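Local coordinates for bromo domain containing protein (Cryptosporidium parvum, PDB 5U9N) that probably reads acetylated lysines on partner proteins through this second bromodomain, whose recognition pocket here holds the inhibitor bromosporine, at residues 8-13 against 90-95; 28-33 against 55-60; 51-56 against 100-105; 109-114 against 126-131. All coordinates share one frame; numbering follows the deposited sequence.

Contact 1 (8-13 against 90-95); sequences DWRNEC and NQTIEN. With SO4 (sulfate ion), chain D.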
# COMPACT_ATOMS: atom_id res chain seq x y z
N ASP A 8 0.41 20.21 5.03
CA ASP A 8 -0.29 19.42 4.01
C ASP A 8 -0.43 17.96 4.46
O ASP A 8 0.57 17.30 4.76
CB ASP A 8 0.47 19.49 2.68
CG ASP A 8 -0.28 18.91 1.49
OD1 ASP A 8 -1.52 18.82 1.55
OD2 ASP A 8 0.38 18.60 0.47
N TRP A 9 -1.69 17.45 4.51
CA TRP A 9 -1.95 16.08 4.93
C TRP A 9 -1.51 15.07 3.86
O TRP A 9 -1.21 13.94 4.19
CB TRP A 9 -3.45 15.88 5.27
CG TRP A 9 -4.38 16.01 4.10
CD1 TRP A 9 -5.08 17.12 3.74
CD2 TRP A 9 -4.81 14.96 3.22
NE1 TRP A 9 -5.88 16.84 2.65
CE2 TRP A 9 -5.74 15.52 2.32
CE3 TRP A 9 -4.45 13.61 3.07
CZ2 TRP A 9 -6.34 14.77 1.31
CZ3 TRP A 9 -5.03 12.88 2.05
CH2 TRP A 9 -5.98 13.45 1.20
N ARG A 10 -1.52 15.47 2.58
CA ARG A 10 -1.08 14.60 1.48
C ARG A 10 0.43 14.34 1.55
O ARG A 10 0.86 13.24 1.24
CB ARG A 10 -1.44 15.23 0.13
CG ARG A 10 -2.92 15.22 -0.16
CD ARG A 10 -3.26 16.16 -1.29
NE ARG A 10 -4.71 16.29 -1.46
CZ ARG A 10 -5.48 15.47 -2.16
NH1 ARG A 10 -4.94 14.43 -2.80
NH2 ARG A 10 -6.79 15.68 -2.25
N ASN A 11 1.23 15.35 1.92
CA ASN A 11 2.68 15.17 2.09
C ASN A 11 2.95 14.28 3.31
O ASN A 11 3.90 13.49 3.29
CB ASN A 11 3.40 16.52 2.23
CG ASN A 11 3.50 17.30 0.93
OD1 ASN A 11 3.67 16.73 -0.15
ND2 ASN A 11 3.52 18.63 1.01
N GLU A 12 2.09 14.37 4.35
CA GLU A 12 2.18 13.50 5.53
C GLU A 12 1.88 12.03 5.12
O GLU A 12 2.54 11.11 5.62
CB GLU A 12 1.20 14.00 6.63
CG GLU A 12 1.18 13.17 7.91
CD GLU A 12 2.48 13.07 8.67
OE1 GLU A 12 3.37 13.92 8.45
OE2 GLU A 12 2.62 12.12 9.47
N CYS A 13 0.98 11.84 4.13
CA CYS A 13 0.70 10.51 3.56
C CYS A 13 1.90 10.03 2.75
O CYS A 13 2.26 8.86 2.82
CB CYS A 13 -0.56 10.55 2.69
SG CYS A 13 -2.09 10.71 3.63
N ASN A 90 -7.63 9.07 -14.42
CA ASN A 90 -6.74 9.49 -13.34
C ASN A 90 -7.56 9.90 -12.09
O ASN A 90 -8.09 11.02 -12.03
CB ASN A 90 -5.82 10.64 -13.81
CG ASN A 90 -4.40 10.20 -14.08
OD1 ASN A 90 -3.55 10.15 -13.17
ND2 ASN A 90 -4.10 9.83 -15.32
N GLN A 91 -7.64 9.00 -11.09
CA GLN A 91 -8.40 9.23 -9.85
C GLN A 91 -7.55 10.01 -8.83
O GLN A 91 -6.33 10.11 -8.99
CB GLN A 91 -8.86 7.89 -9.25
CG GLN A 91 -9.70 7.05 -10.22
CD GLN A 91 -9.80 5.61 -9.78
OE1 GLN A 91 -9.18 4.71 -10.35
NE2 GLN A 91 -10.59 5.36 -8.74
N THR A 92 -8.19 10.57 -7.79
CA THR A 92 -7.48 11.33 -6.75
C THR A 92 -7.97 10.91 -5.36
O THR A 92 -9.16 10.63 -5.18
CB THR A 92 -7.66 12.85 -6.97
OG1 THR A 92 -6.66 13.55 -6.22
CG2 THR A 92 -9.05 13.35 -6.58
N ILE A 93 -7.05 10.88 -4.38
CA ILE A 93 -7.37 10.51 -3.00
C ILE A 93 -7.98 11.75 -2.29
O ILE A 93 -7.29 12.74 -2.07
CB ILE A 93 -6.10 9.97 -2.26
CG1 ILE A 93 -5.62 8.66 -2.91
CG2 ILE A 93 -6.39 9.72 -0.76
CD1 ILE A 93 -4.26 8.45 -2.84
N GLU A 94 -9.30 11.67 -1.93
CA GLU A 94 -10.03 12.80 -1.36
C GLU A 94 -9.69 13.06 0.08
O GLU A 94 -9.94 14.16 0.55
CB GLU A 94 -11.55 12.58 -1.47
CG GLU A 94 -12.13 12.82 -2.86
CD GLU A 94 -13.65 12.77 -2.90
OE1 GLU A 94 -14.29 13.53 -2.13
OE2 GLU A 94 -14.21 11.95 -3.67
N ASN A 95 -9.20 12.05 0.84
CA ASN A 95 -8.96 12.26 2.27
C ASN A 95 -8.01 11.19 2.86
O ASN A 95 -7.72 10.20 2.21
CB ASN A 95 -10.30 12.25 3.03
CG ASN A 95 -11.25 11.16 2.59
OD1 ASN A 95 -10.91 9.99 2.55
ND2 ASN A 95 -12.42 11.54 2.21
S SO4 D . -7.49 19.04 -0.13
O1 SO4 D . -7.67 17.63 -0.47
O2 SO4 D . -8.18 19.32 1.13
O3 SO4 D . -8.04 19.87 -1.20
O4 SO4 D . -6.06 19.33 0.01

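Contact 2 (28-33 against 55-60); sequences LFENPV and CDYITI. With BMF (Bromosporine), chain C.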
# COMPACT_ATOMS: atom_id res chain seq x y z
N LEU A 28 7.92 -5.82 -3.42
CA LEU A 28 6.71 -6.59 -3.72
C LEU A 28 5.51 -5.70 -4.01
O LEU A 28 4.73 -5.99 -4.91
CB LEU A 28 6.36 -7.53 -2.55
CG LEU A 28 7.33 -8.70 -2.26
CD1 LEU A 28 6.95 -9.42 -0.97
CD2 LEU A 28 7.35 -9.69 -3.41
N PHE A 29 5.38 -4.61 -3.26
CA PHE A 29 4.22 -3.75 -3.31
C PHE A 29 4.45 -2.44 -4.06
O PHE A 29 3.57 -1.56 -4.01
CB PHE A 29 3.83 -3.42 -1.87
CG PHE A 29 3.96 -4.59 -0.93
CD1 PHE A 29 3.08 -5.66 -1.00
CD2 PHE A 29 5.02 -4.66 -0.04
CE1 PHE A 29 3.21 -6.73 -0.13
CE2 PHE A 29 5.14 -5.74 0.84
CZ PHE A 29 4.22 -6.76 0.80
N GLU A 30 5.57 -2.30 -4.77
CA GLU A 30 5.92 -1.04 -5.41
C GLU A 30 5.13 -0.81 -6.69
O GLU A 30 4.50 0.24 -6.84
CB GLU A 30 7.43 -1.00 -5.71
CG GLU A 30 7.93 0.32 -6.27
CD GLU A 30 7.52 1.55 -5.48
OE1 GLU A 30 7.47 1.46 -4.24
OE2 GLU A 30 7.26 2.60 -6.11
N ASN A 31 5.15 -1.77 -7.61
CA ASN A 31 4.49 -1.61 -8.90
C ASN A 31 3.36 -2.61 -9.05
O ASN A 31 3.33 -3.61 -8.33
CB ASN A 31 5.52 -1.77 -10.03
CG ASN A 31 6.70 -0.84 -9.87
OD1 ASN A 31 6.55 0.39 -9.80
ND2 ASN A 31 7.90 -1.41 -9.74
N PRO A 32 2.43 -2.39 -10.01
CA PRO A 32 1.31 -3.33 -10.17
C PRO A 32 1.75 -4.75 -10.51
O PRO A 32 2.55 -4.96 -11.43
CB PRO A 32 0.49 -2.72 -11.32
CG PRO A 32 0.85 -1.29 -11.34
CD PRO A 32 2.30 -1.24 -10.93
N VAL A 33 1.20 -5.74 -9.78
CA VAL A 33 1.49 -7.16 -10.01
C VAL A 33 1.00 -7.61 -11.40
O VAL A 33 1.64 -8.45 -12.02
CB VAL A 33 0.90 -8.09 -8.91
CG1 VAL A 33 1.59 -7.88 -7.57
CG2 VAL A 33 -0.61 -7.92 -8.75
N CYS A 55 -3.83 -2.95 -6.06
CA CYS A 55 -3.29 -1.65 -5.71
C CYS A 55 -1.77 -1.74 -5.43
O CYS A 55 -1.23 -2.85 -5.25
CB CYS A 55 -4.03 -1.06 -4.52
SG CYS A 55 -3.80 0.73 -4.32
N ASP A 56 -1.07 -0.58 -5.37
CA ASP A 56 0.38 -0.55 -5.11
C ASP A 56 0.84 0.87 -4.81
O ASP A 56 0.08 1.81 -4.98
CB ASP A 56 1.16 -1.12 -6.30
CG ASP A 56 0.60 -0.69 -7.63
OD1 ASP A 56 0.93 0.43 -8.07
OD2 ASP A 56 -0.27 -1.42 -8.17
N TYR A 57 2.09 1.01 -4.33
CA TYR A 57 2.62 2.29 -3.84
C TYR A 57 2.72 3.33 -4.91
O TYR A 57 2.40 4.48 -4.65
CB TYR A 57 4.03 2.10 -3.22
CG TYR A 57 4.11 1.20 -2.00
CD1 TYR A 57 3.02 1.05 -1.14
CD2 TYR A 57 5.31 0.59 -1.64
CE1 TYR A 57 3.12 0.28 0.02
CE2 TYR A 57 5.42 -0.18 -0.49
CZ TYR A 57 4.32 -0.34 0.34
OH TYR A 57 4.45 -1.09 1.48
N ILE A 58 3.23 2.97 -6.09
CA ILE A 58 3.40 3.97 -7.16
C ILE A 58 2.02 4.47 -7.62
O ILE A 58 1.87 5.66 -7.90
CB ILE A 58 4.25 3.40 -8.34
CG1 ILE A 58 4.74 4.54 -9.27
CG2 ILE A 58 3.48 2.34 -9.16
CD1 ILE A 58 5.65 5.62 -8.55
N THR A 59 0.99 3.58 -7.62
CA THR A 59 -0.39 3.96 -7.99
C THR A 59 -0.99 4.91 -6.92
O THR A 59 -1.66 5.86 -7.27
CB THR A 59 -1.26 2.71 -8.17
OG1 THR A 59 -0.81 2.00 -9.31
CG2 THR A 59 -2.73 3.04 -8.37
N ILE A 60 -0.73 4.65 -5.64
CA ILE A 60 -1.20 5.52 -4.56
C ILE A 60 -0.48 6.88 -4.64
O ILE A 60 -1.13 7.92 -4.53
CB ILE A 60 -1.01 4.87 -3.17
CG1 ILE A 60 -1.92 3.66 -3.01
CG2 ILE A 60 -1.28 5.88 -2.05
CD1 ILE A 60 -1.67 2.82 -1.70
C10 BMF C . 6.11 -10.08 -6.79
N12 BMF C . 4.14 -9.72 -5.57
C15 BMF C . 3.50 -12.52 -5.43
C17 BMF C . 3.62 -14.96 -5.98
C20 BMF C . 4.40 -18.03 -5.44
C22 BMF C . 4.62 -12.03 -6.05
C26 BMF C . 2.07 -8.02 -4.18
C28 BMF C . 8.24 -10.40 -7.88
C01 BMF C . 9.65 -8.48 -8.70
C02 BMF C . 8.41 -9.02 -8.04
C03 BMF C . 7.39 -8.18 -7.55
N04 BMF C . 7.51 -6.77 -7.66
S05 BMF C . 6.74 -5.83 -8.75
C06 BMF C . 5.06 -6.31 -8.72
O07 BMF C . 6.84 -4.48 -8.27
O08 BMF C . 7.29 -6.15 -10.03
C09 BMF C . 6.27 -8.71 -6.93
C11 BMF C . 4.92 -10.62 -6.11
N13 BMF C . 3.02 -10.22 -4.95
C14 BMF C . 2.63 -11.54 -4.85
N16 BMF C . 3.09 -13.88 -5.31
O18 BMF C . 2.96 -16.09 -5.61
C19 BMF C . 3.35 -17.34 -6.27
O21 BMF C . 4.55 -14.92 -6.76
N23 BMF C . 1.45 -11.59 -4.25
N24 BMF C . 1.07 -10.29 -3.95
C25 BMF C . 2.02 -9.49 -4.35
C27 BMF C . 7.12 -10.92 -7.27
O HOH W 1 -0.85 -4.33 -7.65

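Contact 3 (51-56 against 100-105); sequences IPEACD and ERLVKL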
# COMPACT_ATOMS: atom_id res chain seq x y z
N ILE A 51 -8.28 -11.57 -6.67
CA ILE A 51 -8.29 -10.18 -6.20
C ILE A 51 -9.11 -9.26 -7.16
O ILE A 51 -8.64 -8.95 -8.25
CB ILE A 51 -6.84 -9.68 -6.06
CG1 ILE A 51 -6.05 -10.55 -5.04
CG2 ILE A 51 -6.84 -8.22 -5.64
CD1 ILE A 51 -6.72 -10.69 -3.55
N PRO A 52 -10.24 -8.69 -6.68
CA PRO A 52 -11.04 -7.81 -7.55
C PRO A 52 -10.48 -6.38 -7.67
O PRO A 52 -10.74 -5.72 -8.68
CB PRO A 52 -12.41 -7.80 -6.87
CG PRO A 52 -12.11 -8.02 -5.44
CD PRO A 52 -10.94 -8.96 -5.41
N GLU A 53 -9.77 -5.87 -6.63
CA GLU A 53 -9.21 -4.51 -6.66
C GLU A 53 -7.71 -4.52 -6.33
O GLU A 53 -7.33 -4.45 -5.17
CB GLU A 53 -9.97 -3.60 -5.67
CG GLU A 53 -9.69 -2.11 -5.85
CD GLU A 53 -10.21 -1.17 -4.76
OE1 GLU A 53 -10.88 -1.66 -3.81
OE2 GLU A 53 -9.94 0.05 -4.85
N ALA A 54 -6.87 -4.55 -7.35
CA ALA A 54 -5.42 -4.50 -7.13
C ALA A 54 -4.96 -3.08 -6.77
O ALA A 54 -5.65 -2.11 -7.10
CB ALA A 54 -4.68 -4.96 -8.37
N CYS A 55 -3.83 -2.95 -6.06
CA CYS A 55 -3.29 -1.65 -5.71
C CYS A 55 -1.77 -1.74 -5.43
O CYS A 55 -1.23 -2.85 -5.25
CB CYS A 55 -4.03 -1.06 -4.52
SG CYS A 55 -3.80 0.73 -4.32
N ASP A 56 -1.07 -0.58 -5.37
CA ASP A 56 0.38 -0.55 -5.11
C ASP A 56 0.84 0.87 -4.81
O ASP A 56 0.08 1.81 -4.98
CB ASP A 56 1.16 -1.12 -6.30
CG ASP A 56 0.60 -0.69 -7.63
OD1 ASP A 56 0.93 0.43 -8.07
OD2 ASP A 56 -0.27 -1.42 -8.17
N GLU A 100 -5.74 5.54 3.80
CA GLU A 100 -5.62 4.40 4.72
C GLU A 100 -6.17 3.11 4.07
O GLU A 100 -5.53 2.06 4.12
CB GLU A 100 -6.35 4.68 6.03
CG GLU A 100 -6.09 3.64 7.10
CD GLU A 100 -6.94 3.78 8.35
OE1 GLU A 100 -7.39 4.90 8.64
OE2 GLU A 100 -7.12 2.75 9.05
N ARG A 101 -7.36 3.20 3.50
CA ARG A 101 -7.98 2.06 2.81
C ARG A 101 -7.07 1.48 1.71
O ARG A 101 -6.90 0.26 1.63
CB ARG A 101 -9.29 2.50 2.18
CG ARG A 101 -10.08 1.33 1.60
CD ARG A 101 -11.42 1.76 1.06
NE ARG A 101 -11.31 2.35 -0.27
CZ ARG A 101 -11.04 1.67 -1.38
NH1 ARG A 101 -10.97 2.30 -2.55
NH2 ARG A 101 -10.84 0.35 -1.34
N LEU A 102 -6.51 2.34 0.86
CA LEU A 102 -5.74 1.91 -0.29
C LEU A 102 -4.44 1.25 0.15
O LEU A 102 -4.07 0.21 -0.40
CB LEU A 102 -5.45 3.11 -1.23
CG LEU A 102 -6.66 3.62 -2.08
CD1 LEU A 102 -6.24 4.85 -2.94
CD2 LEU A 102 -7.22 2.52 -3.00
N VAL A 103 -3.75 1.81 1.13
CA VAL A 103 -2.51 1.20 1.62
C VAL A 103 -2.81 -0.17 2.24
O VAL A 103 -2.10 -1.13 1.94
CB VAL A 103 -1.78 2.12 2.62
CG1 VAL A 103 -0.66 1.36 3.33
CG2 VAL A 103 -1.22 3.35 1.91
N LYS A 104 -3.85 -0.28 3.07
CA LYS A 104 -4.19 -1.55 3.71
C LYS A 104 -4.71 -2.57 2.71
O LYS A 104 -4.51 -3.76 2.91
CB LYS A 104 -5.20 -1.34 4.81
CG LYS A 104 -4.61 -0.63 6.00
CD LYS A 104 -5.62 -0.54 7.12
CE LYS A 104 -4.99 -0.27 8.45
NZ LYS A 104 -6.03 -0.07 9.52
N LEU A 105 -5.32 -2.11 1.61
CA LEU A 105 -5.78 -2.97 0.51
C LEU A 105 -4.60 -3.75 -0.12
O LEU A 105 -4.76 -4.90 -0.51
CB LEU A 105 -6.48 -2.10 -0.57
CG LEU A 105 -6.96 -2.79 -1.82
CD1 LEU A 105 -8.08 -3.76 -1.52
CD2 LEU A 105 -7.41 -1.79 -2.83

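Contact 4 (109-114 against 126-131); sequences NCMIFN and SAKQSL. With BMF (Bromosporine), chain C.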
# COMPACT_ATOMS: atom_id res chain seq x y z
N ASN A 109 -4.67 -7.84 0.09
CA ASN A 109 -4.70 -8.59 -1.18
C ASN A 109 -3.55 -9.60 -1.19
O ASN A 109 -3.74 -10.76 -1.56
CB ASN A 109 -4.56 -7.64 -2.38
CG ASN A 109 -5.78 -6.79 -2.63
OD1 ASN A 109 -6.85 -7.01 -2.07
ND2 ASN A 109 -5.63 -5.79 -3.48
N CYS A 110 -2.39 -9.18 -0.72
CA CYS A 110 -1.23 -10.03 -0.64
C CYS A 110 -1.46 -11.17 0.36
O CYS A 110 -1.05 -12.29 0.10
CB CYS A 110 0.00 -9.21 -0.28
SG CYS A 110 1.51 -10.18 -0.15
N MET A 111 -2.11 -10.88 1.46
CA MET A 111 -2.37 -11.90 2.48
C MET A 111 -3.55 -12.81 2.10
O MET A 111 -3.61 -13.92 2.60
CB MET A 111 -2.61 -11.23 3.85
CG MET A 111 -1.31 -10.62 4.42
SD MET A 111 -1.46 -10.09 6.12
CE MET A 111 -2.17 -8.47 5.90
N ILE A 112 -4.43 -12.39 1.17
CA ILE A 112 -5.50 -13.29 0.65
C ILE A 112 -4.93 -14.21 -0.45
O ILE A 112 -5.31 -15.38 -0.54
CB ILE A 112 -6.72 -12.48 0.12
CG1 ILE A 112 -7.45 -11.84 1.29
CG2 ILE A 112 -7.70 -13.36 -0.72
CD1 ILE A 112 -8.25 -10.74 0.94
N PHE A 113 -4.05 -13.67 -1.32
CA PHE A 113 -3.54 -14.40 -2.47
C PHE A 113 -2.42 -15.39 -2.10
O PHE A 113 -2.29 -16.42 -2.77
CB PHE A 113 -3.02 -13.41 -3.54
CG PHE A 113 -2.68 -14.05 -4.87
CD1 PHE A 113 -3.68 -14.55 -5.70
CD2 PHE A 113 -1.36 -14.15 -5.29
CE1 PHE A 113 -3.36 -15.17 -6.92
CE2 PHE A 113 -1.04 -14.78 -6.50
CZ PHE A 113 -2.05 -15.28 -7.32
N ASN A 114 -1.58 -15.07 -1.12
CA ASN A 114 -0.40 -15.91 -0.83
C ASN A 114 -0.60 -16.68 0.45
O ASN A 114 -1.29 -16.20 1.35
CB ASN A 114 0.88 -15.06 -0.77
CG ASN A 114 1.09 -14.21 -2.01
OD1 ASN A 114 1.59 -14.67 -3.02
ND2 ASN A 114 0.64 -12.98 -1.98
N SER A 126 5.81 -10.69 4.74
CA SER A 126 6.31 -9.35 4.40
C SER A 126 5.16 -8.34 4.41
O SER A 126 5.34 -7.23 4.90
CB SER A 126 7.01 -9.35 3.04
OG SER A 126 8.19 -10.12 3.09
N ALA A 127 3.97 -8.73 3.85
CA ALA A 127 2.74 -7.90 3.86
C ALA A 127 2.29 -7.63 5.27
O ALA A 127 1.86 -6.52 5.58
CB ALA A 127 1.63 -8.61 3.11
N LYS A 128 2.34 -8.68 6.11
CA LYS A 128 1.93 -8.58 7.51
C LYS A 128 2.81 -7.58 8.29
O LYS A 128 2.28 -6.86 9.13
CB LYS A 128 2.01 -9.97 8.17
CG LYS A 128 1.41 -10.06 9.57
CD LYS A 128 -0.12 -9.81 9.58
CE LYS A 128 -0.74 -9.89 10.96
NZ LYS A 128 -0.56 -11.24 11.57
N GLN A 129 4.11 -7.52 8.01
CA GLN A 129 5.03 -6.64 8.75
C GLN A 129 4.95 -5.21 8.26
O GLN A 129 5.16 -4.30 9.04
CB GLN A 129 6.48 -7.13 8.66
CG GLN A 129 6.74 -8.41 9.45
CD GLN A 129 7.99 -9.12 8.98
OE1 GLN A 129 8.94 -8.50 8.47
NE2 GLN A 129 8.03 -10.45 9.15
N SER A 130 4.67 -5.00 6.98
CA SER A 130 4.50 -3.64 6.46
C SER A 130 3.16 -3.07 6.94
O SER A 130 3.08 -1.88 7.20
CB SER A 130 4.58 -3.61 4.94
OG SER A 130 5.94 -3.65 4.54
N LEU A 131 2.13 -3.92 7.09
CA LEU A 131 0.85 -3.51 7.67
C LEU A 131 1.05 -3.11 9.13
O LEU A 131 0.46 -2.14 9.60
CB LEU A 131 -0.17 -4.64 7.57
CG LEU A 131 -1.49 -4.42 8.34
CD1 LEU A 131 -2.27 -3.27 7.75
CD2 LEU A 131 -2.33 -5.66 8.34
C10 BMF C . 6.11 -10.08 -6.79
N12 BMF C . 4.14 -9.72 -5.57
C15 BMF C . 3.50 -12.52 -5.43
C17 BMF C . 3.62 -14.96 -5.98
C20 BMF C . 4.40 -18.03 -5.44
C22 BMF C . 4.62 -12.03 -6.05
C26 BMF C . 2.07 -8.02 -4.18
C28 BMF C . 8.24 -10.40 -7.88
C01 BMF C . 9.65 -8.48 -8.70
C02 BMF C . 8.41 -9.02 -8.04
C03 BMF C . 7.39 -8.18 -7.55
N04 BMF C . 7.51 -6.77 -7.66
S05 BMF C . 6.74 -5.83 -8.75
C06 BMF C . 5.06 -6.31 -8.72
O07 BMF C . 6.84 -4.48 -8.27
O08 BMF C . 7.29 -6.15 -10.03
C09 BMF C . 6.27 -8.71 -6.93
C11 BMF C . 4.92 -10.62 -6.11
N13 BMF C . 3.02 -10.22 -4.95
C14 BMF C . 2.63 -11.54 -4.85
N16 BMF C . 3.09 -13.88 -5.31
O18 BMF C . 2.96 -16.09 -5.61
C19 BMF C . 3.35 -17.34 -6.27
O21 BMF C . 4.55 -14.92 -6.76
N23 BMF C . 1.45 -11.59 -4.25
N24 BMF C . 1.07 -10.29 -3.95
C25 BMF C . 2.02 -9.49 -4.35
C27 BMF C . 7.12 -10.92 -7.27

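Contact 1 (8-13 against 90-95)
Trp9, in the first turn of helix 9-20, lays the outer rim of its indole against the backbone of residues 93-95. CH2 comes within 3.4 Å of Asn95 CA and within 3.6 Å of the carbonyl oxygen of Ile93, which meets the ring at its edge. CG sits between the backbone N and the carbonyl carbon (chi1 66°), a placement that swings the indole toward the incoming chain; beyond CH2 the CG2 methyl of Ile93 adds an apolar touch. Next along the helix, Arg10 runs out extended from CG to NE, its CG over one face of the indole, and the guanidinium lies over the rim of the indole, with Trp9 CZ2 3.3 Å from its plane. Two of its nitrogens, NH1 and NH2, are each 3.0 Å from Ile93 O. The outer edge of the guanidinium turns to a sulfate ion, probably from the crystallisation liquor: Arg10 NH2 gives sulfate O1 a fairly straight bond of 2.8 Å (160°), while NE adds a weak one to the same oxygen. Across the contact, Asn95 spends its OD1 on the backbone N of Glu98, capping helix 96-113, and Ile93 turns its side chain inward to Phe99 and Leu102. A tryptophan wedged against an N-cap thus joins the start of the first helix to the start of helix 96-113 at one end of the left-handed four-helix bundle of the bromodomain fold.

Contact 2 (28-33 against 55-60)
The Tyr57 ring takes two parts of Phe29 on one face: the carbonyl oxygen, 3.4 Å above the plane and offset toward the rim, and CB, whose CH-pi contact has 4.0 Å between Phe29 CB and the ring centroid. At the ring's edge, in plane, Glu30 OE1 stands 3.5 Å from Tyr57 CD2. The Glu30 chain points away at first but bends at chi2 (51°), which brings the carboxylate back over the start of helix 57-65; its OE2 also pairs with Arg21. The Phe29 ring itself carries Leu28 CB over the centre of one face and meets Phe107 edge-to-face. Two backbone N-H groups at the first turn of the helix find acceptors in the loop: Tyr57 N to Phe29 O at 3.0 Å, nearly straight at 169°, and Ile58 N to Glu30 O at 3.1 Å. The N-cap residue Asp56 receives both OG1 and N of Thr59 on its OD1, from the same face of the carboxylate, while its OD2 packs against Pro32 CA. A water accepts from Val33 N and donates to Cys55 O. On the far side of the loop Asn31 N donates to bromosporine O07, and Val33 CG1 meets the ligand methyl C26 at 3.4 Å. This is the ZA loop of a bromodomain, pinned to a helix N terminus behind the bromosporine pocket, probably the acetyl-lysine site.

Contact 3 (51-56 against 100-105)
Glu53 and Arg101 close the outer side of this contact, where the connection leading into helix 57-65 lies along helix 96-113 of the bromodomain's four-helix bundle. The polar part is a two-pronged salt bridge. Arg101 NH2 donates to Glu53 OE1 at 3.2 Å, meeting that oxygen on its syn side and close to the guanidinium plane; NH1 adds a weak bond to OE2 at 3.4 Å. Carboxylate and guanidinium are nearly coplanar, 29° apart, so they meet edge to edge, although the two chains cross at about a right angle. Glu53 stretches straight out to make the pair, whereas Arg101 bends at chi3 (80°) to turn its head back toward the loop. The bridge sits at the surface.

The apolar part lies under the bridge. Leu105 tucks CD2 beneath the Glu53 side chain, and the same methyl reaches Cys55 CB at 3.8 Å. With its sulfur anti to the backbone N (chi1 -162°), Cys55 sends SG toward Leu102, whose other neighbours include Ile60 and Ile93. The loop backbone is tied to the helix too: Glu53 O accepts from Asn109 ND2. Leu105 CD2 comes closest to the loop at the carboxylate carbon, 3.5 Å from Glu53 CD.

Contact 4 (109-114 against 126-131)
Cys110 and Met111 meet helix 122-139 with neighbouring side chains whose first torsions differ. In Cys110 the sulfur is anti to the backbone N (chi1 180°), which carries SG to the CB of Ala127 at 3.6 Å, with bromosporine N24 close to it as well. Met111 instead keeps CG beside its backbone N, passes Ala127 CB with that carbon, and runs on extended to the sulfur before turning at chi3 (-84°). SD then lies 3.7 Å from Lys128 CD, crossing that chain at about a right angle, and the turn carries CE to Leu131 CD2, also at 3.7 Å. The axes of segments 109-113 and 126-131 approach to 9.4 Å and run antiparallel at 154°, with the Ala127 methyl facing Cys110 and Met111; this is the last helical pair of the bromodomain bundle, and the turn joining them rims the bromosporine pocket. At the helix end Asn114 ND2 donates to Cys110 O at 2.8 Å, in the carbonyl plane and on a lone pair, and Asn114 N shares that oxygen, so the amide is held from turning. Its OD1 thereby faces the ligand and accepts from bromosporine N16 at 2.8 Å, while ND2 stands 2.8 Å from ligand N23, probably where the acetyl carbonyl oxygen of a bound acetyl-lysine would sit.

From the N terminus, residues 8-13 open contact 1, which closes only when 90-95 arrives after helix 57-65, in the run-up to helix 96-113. Inside that long loop lies contact 2, which closes a shorter one between 28-33 and 55-60. Contact 3 starts where contact 2 ends, sharing Cys55 and Asp56, and crosses contact 1 by ending on helix 96-113 beyond it; Ile60 and Ile93 touch its helix from contacts 2 and 1. Contact 4 follows in series as a short loop joining helices 96-113 and 122-139, and lies across the chain's centre from contact 1. Phe29 packs on Cys110 and Ala127, and both contacts 2 and 4 touch bromosporine.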